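Local structure of Tv2483 (Treponema vincentii, 6DET) at residues 64-69 with 96-101. The protein binds L-arginine with high selectivity as a lipoprotein of the solute-binding family 3, probably delivering it to an ABC transporter. Numbering follows the deposited sequence.
Sequences DIFTEL and IDCIAS. With ARG (arginine), chain B.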
# COMPACT_ATOMS: atom_id res chain seq x y z
N ASP A 64 -11.60 7.01 -0.06
CA ASP A 64 -13.02 6.88 0.22
C ASP A 64 -13.24 6.31 1.62
O ASP A 64 -14.12 6.77 2.36
CB ASP A 64 -13.68 6.00 -0.84
CG ASP A 64 -13.95 6.73 -2.15
OD1 ASP A 64 -13.83 7.96 -2.19
OD2 ASP A 64 -14.30 6.05 -3.12
N ILE A 65 -12.42 5.33 2.00
CA ILE A 65 -12.54 4.73 3.34
C ILE A 65 -12.34 5.80 4.41
O ILE A 65 -13.16 5.95 5.33
CB ILE A 65 -11.54 3.56 3.50
CG1 ILE A 65 -11.92 2.37 2.61
CG2 ILE A 65 -11.51 3.09 4.96
CD1 ILE A 65 -10.88 1.27 2.51
N PHE A 66 -11.22 6.53 4.35
CA PHE A 66 -10.92 7.45 5.44
C PHE A 66 -11.82 8.67 5.41
O PHE A 66 -12.12 9.23 6.47
CB PHE A 66 -9.44 7.86 5.40
CG PHE A 66 -8.57 6.96 6.22
CD1 PHE A 66 -8.53 7.09 7.60
CD2 PHE A 66 -7.82 5.95 5.64
CE1 PHE A 66 -7.76 6.26 8.38
CE2 PHE A 66 -7.03 5.13 6.42
CZ PHE A 66 -7.00 5.27 7.78
N THR A 67 -12.29 9.09 4.23
CA THR A 67 -13.21 10.23 4.19
C THR A 67 -14.50 9.90 4.93
O THR A 67 -15.02 10.72 5.71
CB THR A 67 -13.50 10.62 2.74
OG1 THR A 67 -12.28 11.05 2.10
CG2 THR A 67 -14.51 11.76 2.68
N GLU A 68 -15.05 8.70 4.70
CA GLU A 68 -16.32 8.32 5.32
C GLU A 68 -16.12 7.98 6.79
O GLU A 68 -16.96 8.33 7.63
CB GLU A 68 -16.92 7.13 4.55
CG GLU A 68 -18.16 6.53 5.21
CD GLU A 68 -19.31 7.51 5.36
OE1 GLU A 68 -19.23 8.64 4.82
OE2 GLU A 68 -20.31 7.14 6.02
N LEU A 69 -15.02 7.30 7.12
CA LEU A 69 -14.71 7.01 8.51
C LEU A 69 -14.64 8.29 9.33
O LEU A 69 -15.24 8.38 10.41
CB LEU A 69 -13.40 6.25 8.58
CG LEU A 69 -12.95 5.98 10.01
CD1 LEU A 69 -12.75 4.50 10.23
CD2 LEU A 69 -11.68 6.74 10.22
N ILE A 96 2.00 13.29 10.77
CA ILE A 96 0.80 12.55 10.40
C ILE A 96 0.36 11.71 11.59
O ILE A 96 1.10 11.49 12.54
CB ILE A 96 1.03 11.66 9.17
CG1 ILE A 96 2.12 10.62 9.47
CG2 ILE A 96 1.46 12.58 8.02
CD1 ILE A 96 2.56 9.72 8.23
N ASP A 97 -0.88 11.20 11.49
CA ASP A 97 -1.45 10.33 12.52
C ASP A 97 -1.49 8.86 12.10
O ASP A 97 -1.61 7.97 12.96
CB ASP A 97 -2.87 10.78 12.87
CG ASP A 97 -2.90 12.17 13.52
OD1 ASP A 97 -2.05 12.43 14.39
OD2 ASP A 97 -3.77 12.98 13.16
N CYS A 98 -1.43 8.60 10.80
CA CYS A 98 -1.49 7.23 10.30
C CYS A 98 -0.99 7.24 8.86
O CYS A 98 -0.78 8.30 8.27
CB CYS A 98 -2.90 6.67 10.40
SG CYS A 98 -4.12 7.50 9.40
N ILE A 99 -0.78 6.03 8.32
CA ILE A 99 -0.21 5.85 6.99
C ILE A 99 -1.12 4.90 6.21
O ILE A 99 -1.49 3.84 6.73
CB ILE A 99 1.21 5.25 7.03
CG1 ILE A 99 2.13 6.05 7.97
CG2 ILE A 99 1.81 5.24 5.61
CD1 ILE A 99 3.36 5.26 8.40
N ALA A 100 -1.53 5.32 5.02
CA ALA A 100 -2.31 4.49 4.12
C ALA A 100 -1.52 4.36 2.81
O ALA A 100 -0.29 4.25 2.86
CB ALA A 100 -3.72 5.09 3.94
N SER A 101 -2.18 4.33 1.65
CA SER A 101 -1.51 4.15 0.35
C SER A 101 -0.98 2.73 0.15
O SER A 101 0.06 2.54 -0.48
CB SER A 101 -0.38 5.17 0.14
OG SER A 101 -0.98 6.41 0.05
N ARG B . 2.99 -1.95 -0.05
CA ARG B . 4.06 -0.92 -0.12
C ARG B . 4.62 -0.67 1.27
O ARG B . 3.92 -0.99 2.26
CB ARG B . 3.52 0.39 -0.70
CG ARG B . 3.10 0.30 -2.17
CD ARG B . 2.49 1.59 -2.71
NE ARG B . 3.47 2.66 -2.71
CZ ARG B . 3.48 3.70 -1.88
NH1 ARG B . 4.48 4.58 -1.98
NH2 ARG B . 2.53 3.85 -0.96
OXT ARG B . 5.73 -0.14 1.41
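Phe-66 on helix 61-73 reaches Cys-98 and Ala-100 of strand 98-104 through a single ring, a compact example of how an alpha/beta lobe packs a helix against its sheet. Its CB points at the strand, and a first torsion of -91°, away from the usual staggered values, directs CG and the ring toward these two residues. The far end of the ring makes the contact: CE1 and CZ each lie 4.0 Å from Cys-98 SG, and on the other flank CE2 lies 4.1 Å from Ala-100 CB. The sulfur approaches obliquely, 4.6 Å from the centroid of the Phe-66 ring and 40° off its normal, a cysteine sulfur-aromatic contact. In Cys-98 a chi1 of 64° sets SG between the backbone N and the carbonyl carbon, which brings it to this ring. Cys-98 and Ala-100, two residues apart, offer their side chains on the same face, whereas Ile-99 points away and packs against Leu-91 of helix 87-92. Leu-38 and Ile-40 of the neighbouring parallel strand extend this apolar bed, and Phe-221 meets the ring edge-to-face. Just past Ala-100 the chain bends, and Ser-101 O accepts a 2.8 Å hydrogen bond from NH2 of the bound arginine. No hydrogen bond joins the two segments; the contact between them is apolar, resting on dispersion and a sulfur-aromatic approach, while the next residue, Ser-101, takes part in ligand recognition through its backbone carbonyl.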